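Local atomic coordinates of proline dehydrogenase (PDB entry 3HAZ), a protein that probably oxidizes proline to glutamate in two steps, pairing an FAD-dependent proline dehydrogenase with an NAD-dependent aldehyde dehydrogenase in one chain. Residues G74-V79 against H921-D926; K223-H228 against D232-S237; A12-D17 against E282-L287. All coordinates share one frame; numbering follows the deposited sequence.

Contact 1 (G74-V79 against H921-D926); sequences GLALMV and HSRIDD
Ala76 in helix 71-85 and Arg923 in the loop ahead of helix 925-934 form the nearest backbone pair, their CA atoms 8.7 Å apart, and the Arg923 side chain spans that distance. Leu75, Ala76 and Val79, about one helical turn, present their side chains to it. Arg923 starts with CG anti to the backbone N (chi1 -161°), runs on extended and then bends at chi3 (76°), which lays the guanidinium against the helix. One face of the group rests on the backbone of Ala76, whose CA lies 3.6 Å above the plane, displaced toward the rim. The methyl of Ala76 adds a second touch, CB to Arg923 NH1 at 3.6 Å. Leu75 crosses it at a slant and packs tightly, with CD2 3.2 Å from Arg923 NH2 and close to CD of that arginine. Val79 runs counter to the arginine chain, its CG2 4.1 Å from Arg923 NH2. A water that donates to Ala76 O (3.1 Å) may bridge the segments, though its bond from Arg923 NH1 is weak and doubtful. The buried charge is met by a salt bridge from Arg923 NE to Glu110. Replacing this arginine by a leucine would probably leave Glu110 without its countercharge and give up the flat packing over Ala76. Behind Arg923 the loop is fixed by an ST turn, Ser922 OG accepting from Ile924 N at 2.9 Å, with Ile924 at the N-cap position of helix 925-934. The contact joins the region of the DNA-binding family to the aldehyde dehydrogenase part, where strand 917-921 of the mixed sheet runs into this loop. Helix 106-115 supplies Glu110 and touches Val79 and Ile924, while helix 452-463 packs on Leu75, Met78 and Val79.

Contact 2 (K223-H228 against D232-S237); sequences KAAGNH and DRPGIS
Arg233 NH2 grips two carbonyls of the loop 223-228. The bond from Arg233 NH2 to His228 O is the shorter and straighter, 2.8 Å with an angle of 158° at the hydrogen, and lies in the carbonyl plane. The bond from Arg233 NH2 to Gly226 O, at 3.0 Å, comes from above that carbonyl's plane. A bend at chi3 (72°) turns the guanidinium back to meet both acceptors. A water tightens the turn, donating to Ala225 O and Asp232 O and accepting from His228 N. Outside this core, the His228 ring and the Asp232 carboxylate lie side by side with their planes 13° apart; His228 ND1 and Asp232 OD2 are 3.3 Å apart but poorly angled for a bond. Ala225 CB covers one face of the guanidinium, 3.4 Å from Arg233 NH1, and also packs on Pro234 CD at 3.9 Å. At the backbone angles of Gly226 a CB would press on the preceding carbonyl O, which calls for glycine. Arg233 NH1 reaches onward to His273 O. This is a helix-to-strand loop of the proline dehydrogenase barrel, between helix 204-223 and strand 235-238. A guanidinium satisfying two main-chain oxygens implies a loop closed by side-chain-to-backbone bonds.

Contact 3 (A12-D17 against E282-L287); sequences APYAPD and EEADRL
Tyr14 reaches the backbone at Ala284 and Asp285 with the hydroxyl end of its ring, and there the packing is close. Tyr14 OH sits 3.2 Å from Ala284 C and 3.3 Å from Ala284 CB. Asp285 N lies near the ring plane, 3.2 Å from Tyr14 OH, yet the angle is too poor for a hydrogen bond, and the approach is one of van der Waals contact rather than a bond. The ring carbons of Tyr14 stand farther off, CE1 3.8 Å from Ala284 O. The phenol gets this far because CG is anti to the backbone N (chi1 -156°), which carries the ring across to a backbone whose CA atoms come no nearer than 8.6 Å, between Tyr14 and Ala284. The rest of the contact is loose. Tyr14 is partly exposed, and a glycerol, probably from crystallisation, lies about 4 Å from its side chain. Asp285 offers Tyr14 OH its CB at 3.7 Å while its carboxylate leads away to salt bridges with Arg354 and Arg358. Glu283 and Arg286 likewise pair with each other, NH1 of Arg286 to OE1 of Glu283 at 3.0 Å, clear of the tyrosine. The segment is also held from outside: Ala284 N donates to Glu351 OE1 and Ala284 O accepts from Arg319 NH2, while Glu282 O binds the side chain of Gln314, an FAD-binding residue. Tyr14 thus attaches the N-terminal arm to the loop after barrel strand 276-279, on a shoulder of the FAD site. Helix 18-28 follows the arm. Helix 320-333 touches Ala12 and Leu287, helix 348-357 backs Glu283, and the segment 282-287 leads into helix 287-298.

How the contacts relate
Contact 1 is the buried one of the three, whereas contacts 2 and 3 are only partly buried. Depth and distance from the middle do not coincide: contact 3 lies about 17 Å from the chain's centre, contact 1 about 19 Å and contact 2 about 37 Å. Contact 2 and segment 282-287 of contact 3 lie in the barrel, one leading into strand 235-238 and the other following its parallel neighbour 276-279, whereas segment 12-17 is an N-terminal loop. Contact 1 joins the DNA-binding and aldehyde dehydrogenase family regions. An arginine dominates contacts 1 and 2, packing against a helix in the first and binding carbonyls in the second, while contact 3 rests on a tyrosine.

Contact 1 (G74-V79 against H921-D926)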
loop_
_atom_site.group_PDB
_atom_site.type_symbol
_atom_site.label_atom_id
_atom_site.label_comp_id
_atom_site.label_asym_id
_atom_site.label_seq_id
_atom_site.Cartn_x
_atom_site.Cartn_y
_atom_site.Cartn_z
ATOM N N GLY A 74 -13.677 35.637 -16.320
ATOM C CA GLY A 74 -12.942 36.730 -16.917
ATOM C C GLY A 74 -13.616 37.156 -18.210
ATOM O O GLY A 74 -13.791 38.345 -18.470
ATOM N N LEU A 75 -13.988 36.178 -19.029
ATOM C CA LEU A 75 -14.617 36.461 -20.314
ATOM C C LEU A 75 -15.935 37.202 -20.127
ATOM O O LEU A 75 -16.197 38.193 -20.809
ATOM C CB LEU A 75 -14.835 35.173 -21.125
ATOM C CG LEU A 75 -15.355 35.426 -22.549
ATOM C CD1 LEU A 75 -14.714 34.486 -23.559
ATOM C CD2 LEU A 75 -16.876 35.333 -22.605
ATOM N N ALA A 76 -16.758 36.726 -19.197
ATOM C CA ALA A 76 -18.071 37.330 -18.978
ATOM C C ALA A 76 -17.956 38.783 -18.511
ATOM O O ALA A 76 -18.750 39.635 -18.912
ATOM C CB ALA A 76 -18.891 36.506 -17.984
ATOM N N LEU A 77 -16.967 39.070 -17.671
ATOM C CA LEU A 77 -16.815 40.419 -17.141
ATOM C C LEU A 77 -16.255 41.371 -18.201
ATOM O O LEU A 77 -16.631 42.540 -18.259
ATOM C CB LEU A 77 -15.944 40.421 -15.885
ATOM C CG LEU A 77 -16.536 39.674 -14.684
ATOM C CD1 LEU A 77 -15.629 39.806 -13.474
ATOM C CD2 LEU A 77 -17.940 40.163 -14.360
ATOM N N MET A 78 -15.368 40.859 -19.046
ATOM C CA MET A 78 -14.818 41.651 -20.145
ATOM C C MET A 78 -15.880 41.987 -21.188
ATOM O O MET A 78 -15.868 43.066 -21.784
ATOM C CB MET A 78 -13.640 40.915 -20.792
ATOM C CG MET A 78 -12.404 40.832 -19.885
ATOM S SD MET A 78 -11.060 39.881 -20.623
ATOM C CE MET A 78 -10.228 41.145 -21.583
ATOM N N VAL A 79 -16.796 41.051 -21.410
ATOM C CA VAL A 79 -17.911 41.278 -22.315
ATOM C C VAL A 79 -18.845 42.331 -21.736
ATOM O O VAL A 79 -19.258 43.257 -22.428
ATOM C CB VAL A 79 -18.692 39.974 -22.586
ATOM C CG1 VAL A 79 -20.035 40.274 -23.265
ATOM C CG2 VAL A 79 -17.858 39.031 -23.436
ATOM N N HIS A 921 -25.979 24.969 -26.622
ATOM C CA HIS A 921 -24.909 25.945 -26.772
ATOM C C HIS A 921 -25.162 27.127 -25.854
ATOM O O HIS A 921 -26.125 27.873 -26.042
ATOM C CB HIS A 921 -24.799 26.422 -28.219
ATOM C CG HIS A 921 -23.717 25.746 -28.996
ATOM N ND1 HIS A 921 -23.875 24.500 -29.566
ATOM C CD2 HIS A 921 -22.454 26.135 -29.289
ATOM C CE1 HIS A 921 -22.759 24.156 -30.184
ATOM N NE2 HIS A 921 -21.885 25.135 -30.037
ATOM N N SER A 922 -24.291 27.286 -24.866
ATOM C CA SER A 922 -24.462 28.306 -23.847
ATOM C C SER A 922 -23.223 28.422 -22.993
ATOM O O SER A 922 -22.533 27.433 -22.749
ATOM C CB SER A 922 -25.649 27.979 -22.949
ATOM O OG SER A 922 -25.752 28.919 -21.885
ATOM N N ARG A 923 -22.957 29.642 -22.539
ATOM C CA ARG A 923 -21.876 29.910 -21.606
ATOM C C ARG A 923 -22.365 29.614 -20.189
ATOM O O ARG A 923 -21.569 29.381 -19.281
ATOM C CB ARG A 923 -21.450 31.385 -21.723
ATOM C CG ARG A 923 -20.073 31.716 -21.160
ATOM C CD ARG A 923 -19.595 33.071 -21.689
ATOM N NE ARG A 923 -20.261 34.182 -21.020
ATOM C CZ ARG A 923 -20.480 35.371 -21.571
ATOM N NH1 ARG A 923 -21.095 36.312 -20.875
ATOM N NH2 ARG A 923 -20.097 35.621 -22.817
ATOM N N ILE A 924 -23.685 29.598 -20.017
ATOM C CA ILE A 924 -24.301 29.610 -18.689
ATOM C C ILE A 924 -24.512 28.220 -18.072
ATOM O O ILE A 924 -25.477 27.519 -18.387
ATOM C CB ILE A 924 -25.639 30.374 -18.724
ATOM C CG1 ILE A 924 -25.454 31.713 -19.447
ATOM C CG2 ILE A 924 -26.180 30.573 -17.316
ATOM C CD1 ILE A 924 -26.716 32.564 -19.533
ATOM N N ASP A 925 -23.610 27.837 -17.177
ATOM C CA ASP A 925 -23.694 26.539 -16.510
ATOM C C ASP A 925 -25.068 26.247 -15.910
ATOM O O ASP A 925 -25.567 25.136 -16.038
ATOM C CB ASP A 925 -22.605 26.400 -15.443
ATOM C CG ASP A 925 -21.224 26.205 -16.042
ATOM O OD1 ASP A 925 -21.131 25.787 -17.211
ATOM O OD2 ASP A 925 -20.228 26.465 -15.343
ATOM N N ASP A 926 -25.683 27.232 -15.258
ATOM C CA ASP A 926 -26.998 27.002 -14.654
ATOM C C ASP A 926 -28.082 26.703 -15.702
ATOM O O ASP A 926 -29.004 25.926 -15.448
ATOM C CB ASP A 926 -27.415 28.180 -13.762
ATOM C CG ASP A 926 -26.555 28.293 -12.507
ATOM O OD1 ASP A 926 -26.455 27.294 -11.770
ATOM O OD2 ASP A 926 -25.977 29.374 -12.260
HETATM O O HOH W 1 -21.431 38.679 -20.148
#

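Contact 2 (K223-H228 against D232-S237)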
loop_
_atom_site.group_PDB
_atom_site.type_symbol
_atom_site.label_atom_id
_atom_site.label_comp_id
_atom_site.label_asym_id
_atom_site.label_seq_id
_atom_site.Cartn_x
_atom_site.Cartn_y
_atom_site.Cartn_z
ATOM N N LYS A 223 -1.881 56.249 -43.797
ATOM C CA LYS A 223 -1.929 57.700 -43.688
ATOM C C LYS A 223 -1.257 58.218 -42.415
ATOM O O LYS A 223 -0.989 59.411 -42.290
ATOM C CB LYS A 223 -3.377 58.192 -43.771
ATOM C CG LYS A 223 -4.090 57.781 -45.055
ATOM C CD LYS A 223 -5.398 58.538 -45.240
ATOM C CE LYS A 223 -6.325 58.353 -44.048
ATOM N NZ LYS A 223 -7.626 59.048 -44.247
ATOM N N ALA A 224 -0.983 57.318 -41.477
ATOM C CA ALA A 224 -0.300 57.685 -40.245
ATOM C C ALA A 224 0.938 56.812 -40.005
ATOM O O ALA A 224 1.135 56.296 -38.909
ATOM C CB ALA A 224 -1.263 57.583 -39.067
ATOM N N ALA A 225 1.771 56.657 -41.030
ATOM C CA ALA A 225 2.893 55.722 -40.968
ATOM C C ALA A 225 4.249 56.349 -40.628
ATOM O O ALA A 225 5.210 55.634 -40.341
ATOM C CB ALA A 225 2.997 54.942 -42.267
ATOM N N GLY A 226 4.340 57.672 -40.665
ATOM C CA GLY A 226 5.622 58.325 -40.461
ATOM C C GLY A 226 6.453 58.319 -41.732
ATOM O O GLY A 226 6.018 57.809 -42.765
ATOM N N ASN A 227 7.656 58.877 -41.654
ATOM C CA ASN A 227 8.508 59.043 -42.831
ATOM C C ASN A 227 9.727 58.116 -42.864
ATOM O O ASN A 227 10.484 58.106 -43.837
ATOM C CB ASN A 227 8.968 60.503 -42.951
ATOM C CG ASN A 227 7.837 61.447 -43.319
ATOM O OD1 ASN A 227 7.975 62.668 -43.214
ATOM N ND2 ASN A 227 6.713 60.887 -43.757
ATOM N N HIS A 228 9.917 57.343 -41.799
ATOM C CA HIS A 228 11.061 56.441 -41.709
ATOM C C HIS A 228 10.889 55.210 -42.583
ATOM O O HIS A 228 9.780 54.880 -42.994
ATOM C CB HIS A 228 11.306 56.028 -40.260
ATOM C CG HIS A 228 11.508 57.187 -39.338
ATOM N ND1 HIS A 228 10.673 57.444 -38.271
ATOM C CD2 HIS A 228 12.435 58.174 -39.338
ATOM C CE1 HIS A 228 11.087 58.531 -37.644
ATOM N NE2 HIS A 228 12.153 58.993 -38.271
ATOM N N ASP A 232 11.088 50.521 -39.406
ATOM C CA ASP A 232 10.468 51.502 -38.522
ATOM C C ASP A 232 9.178 52.072 -39.099
ATOM O O ASP A 232 8.979 53.288 -39.118
ATOM C CB ASP A 232 11.453 52.625 -38.175
ATOM C CG ASP A 232 11.021 53.429 -36.959
ATOM O OD1 ASP A 232 10.190 52.931 -36.168
ATOM O OD2 ASP A 232 11.515 54.565 -36.793
ATOM N N ARG A 233 8.318 51.183 -39.587
ATOM C CA ARG A 233 6.973 51.543 -40.025
ATOM C C ARG A 233 5.997 50.534 -39.422
ATOM O O ARG A 233 6.406 49.460 -39.002
ATOM C CB ARG A 233 6.877 51.542 -41.553
ATOM C CG ARG A 233 7.835 52.517 -42.230
ATOM C CD ARG A 233 7.776 52.435 -43.747
ATOM N NE ARG A 233 6.544 52.998 -44.301
ATOM C CZ ARG A 233 6.259 54.299 -44.336
ATOM N NH1 ARG A 233 5.118 54.721 -44.874
ATOM N NH2 ARG A 233 7.113 55.184 -43.831
ATOM N N PRO A 234 4.704 50.880 -39.370
ATOM C CA PRO A 234 3.731 50.007 -38.704
ATOM C C PRO A 234 3.400 48.761 -39.518
ATOM O O PRO A 234 3.650 48.704 -40.728
ATOM C CB PRO A 234 2.479 50.894 -38.590
ATOM C CG PRO A 234 2.933 52.287 -38.920
ATOM C CD PRO A 234 4.083 52.123 -39.853
ATOM N N GLY A 235 2.827 47.773 -38.842
ATOM C CA GLY A 235 2.439 46.534 -39.481
ATOM C C GLY A 235 0.970 46.194 -39.308
ATOM O O GLY A 235 0.258 46.767 -38.478
ATOM N N ILE A 236 0.515 45.250 -40.115
ATOM C CA ILE A 236 -0.812 44.691 -39.952
ATOM C C ILE A 236 -0.701 43.172 -39.975
ATOM O O ILE A 236 0.095 42.618 -40.737
ATOM C CB ILE A 236 -1.764 45.184 -41.064
ATOM C CG1 ILE A 236 -3.204 44.754 -40.779
ATOM C CG2 ILE A 236 -1.296 44.696 -42.443
ATOM C CD1 ILE A 236 -4.230 45.475 -41.647
ATOM N N SER A 237 -1.480 42.509 -39.122
ATOM C CA SER A 237 -1.540 41.052 -39.084
ATOM C C SER A 237 -2.826 40.568 -39.730
ATOM O O SER A 237 -3.901 41.121 -39.483
ATOM C CB SER A 237 -1.484 40.532 -37.644
ATOM O OG SER A 237 -0.166 40.552 -37.144
HETATM O O HOH W 2 7.878 55.906 -39.989
#

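Contact 3 (A12-D17 against E282-L287)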
loop_
_atom_site.group_PDB
_atom_site.type_symbol
_atom_site.label_atom_id
_atom_site.label_comp_id
_atom_site.label_asym_id
_atom_site.label_seq_id
_atom_site.Cartn_x
_atom_site.Cartn_y
_atom_site.Cartn_z
ATOM N N ALA A 12 6.895 18.493 -44.626
ATOM C CA ALA A 12 7.652 17.887 -43.529
ATOM C C ALA A 12 6.815 16.867 -42.756
ATOM O O ALA A 12 5.587 16.976 -42.711
ATOM C CB ALA A 12 8.168 18.965 -42.585
ATOM N N PRO A 13 7.478 15.869 -42.145
ATOM C CA PRO A 13 6.765 14.892 -41.310
ATOM C C PRO A 13 5.980 15.585 -40.200
ATOM O O PRO A 13 6.520 16.452 -39.510
ATOM C CB PRO A 13 7.897 14.038 -40.726
ATOM C CG PRO A 13 8.993 14.134 -41.755
ATOM C CD PRO A 13 8.915 15.561 -42.250
ATOM N N TYR A 14 4.721 15.186 -40.036
ATOM C CA TYR A 14 3.764 15.902 -39.199
ATOM C C TYR A 14 4.080 15.843 -37.710
ATOM O O TYR A 14 4.026 16.860 -37.020
ATOM C CB TYR A 14 2.353 15.354 -39.441
ATOM C CG TYR A 14 1.237 16.321 -39.104
ATOM C CD1 TYR A 14 0.940 17.391 -39.948
ATOM C CD2 TYR A 14 0.475 16.162 -37.952
ATOM C CE1 TYR A 14 -0.084 18.272 -39.654
ATOM C CE2 TYR A 14 -0.550 17.040 -37.648
ATOM C CZ TYR A 14 -0.825 18.093 -38.504
ATOM O OH TYR A 14 -1.845 18.970 -38.209
ATOM N N ALA A 15 4.396 14.652 -37.213
ATOM C CA ALA A 15 4.577 14.453 -35.777
ATOM C C ALA A 15 5.749 13.535 -35.442
ATOM O O ALA A 15 5.549 12.458 -34.887
ATOM C CB ALA A 15 3.295 13.902 -35.157
ATOM N N PRO A 16 6.977 13.965 -35.765
ATOM C CA PRO A 16 8.162 13.148 -35.462
ATOM C C PRO A 16 8.384 12.960 -33.962
ATOM O O PRO A 16 7.757 13.643 -33.145
ATOM C CB PRO A 16 9.316 13.947 -36.082
ATOM C CG PRO A 16 8.806 15.345 -36.216
ATOM C CD PRO A 16 7.318 15.248 -36.404
ATOM N N ASP A 17 9.277 12.035 -33.617
ATOM C CA ASP A 17 9.546 11.658 -32.227
ATOM C C ASP A 17 10.265 12.755 -31.441
ATOM O O ASP A 17 11.331 13.226 -31.843
ATOM C CB ASP A 17 10.369 10.366 -32.199
ATOM C CG ASP A 17 10.892 10.032 -30.814
ATOM O OD1 ASP A 17 10.080 9.917 -29.869
ATOM O OD2 ASP A 17 12.123 9.873 -30.677
ATOM N N GLU A 282 -1.814 29.676 -37.958
ATOM C CA GLU A 282 -2.992 29.146 -37.278
ATOM C C GLU A 282 -2.803 27.668 -36.921
ATOM O O GLU A 282 -1.711 27.269 -36.516
ATOM C CB GLU A 282 -4.245 29.409 -38.129
ATOM C CG GLU A 282 -4.386 30.910 -38.455
ATOM C CD GLU A 282 -5.649 31.271 -39.216
ATOM O OE1 GLU A 282 -6.738 31.296 -38.600
ATOM O OE2 GLU A 282 -5.546 31.565 -40.425
ATOM N N GLU A 283 -3.845 26.854 -37.064
ATOM C CA GLU A 283 -3.748 25.456 -36.628
ATOM C C GLU A 283 -2.757 24.657 -37.468
ATOM O O GLU A 283 -2.491 24.988 -38.628
ATOM C CB GLU A 283 -5.120 24.775 -36.649
ATOM C CG GLU A 283 -6.172 25.446 -35.783
ATOM C CD GLU A 283 -6.857 26.623 -36.478
ATOM O OE1 GLU A 283 -6.422 27.029 -37.576
ATOM O OE2 GLU A 283 -7.840 27.142 -35.922
ATOM N N ALA A 284 -2.233 23.589 -36.882
ATOM C CA ALA A 284 -1.241 22.754 -37.546
ATOM C C ALA A 284 -1.756 22.133 -38.840
ATOM O O ALA A 284 -0.987 21.941 -39.783
ATOM C CB ALA A 284 -0.731 21.665 -36.597
ATOM N N ASP A 285 -3.047 21.811 -38.892
ATOM C CA ASP A 285 -3.587 21.171 -40.085
ATOM C C ASP A 285 -3.739 22.155 -41.246
ATOM O O ASP A 285 -4.036 21.758 -42.371
ATOM C CB ASP A 285 -4.889 20.394 -39.804
ATOM C CG ASP A 285 -6.052 21.291 -39.411
ATOM O OD1 ASP A 285 -5.897 22.528 -39.404
ATOM O OD2 ASP A 285 -7.131 20.741 -39.101
ATOM N N ARG A 286 -3.505 23.434 -40.969
ATOM C CA ARG A 286 -3.533 24.457 -42.013
ATOM C C ARG A 286 -2.136 24.941 -42.419
ATOM O O ARG A 286 -2.005 25.780 -43.311
ATOM C CB ARG A 286 -4.392 25.648 -41.561
ATOM C CG ARG A 286 -5.898 25.359 -41.547
ATOM C CD ARG A 286 -6.650 26.431 -40.775
ATOM N NE ARG A 286 -8.030 26.593 -41.235
ATOM C CZ ARG A 286 -8.957 27.274 -40.568
ATOM N NH1 ARG A 286 -8.654 27.843 -39.404
ATOM N NH2 ARG A 286 -10.189 27.386 -41.059
ATOM N N LEU A 287 -1.094 24.422 -41.770
ATOM C CA LEU A 287 0.269 24.879 -42.051
ATOM C C LEU A 287 0.654 24.750 -43.533
ATOM O O LEU A 287 1.062 25.720 -44.170
ATOM C CB LEU A 287 1.285 24.127 -41.191
ATOM C CG LEU A 287 2.740 24.548 -41.433
ATOM C CD1 LEU A 287 2.897 26.057 -41.302
ATOM C CD2 LEU A 287 3.697 23.820 -40.504
#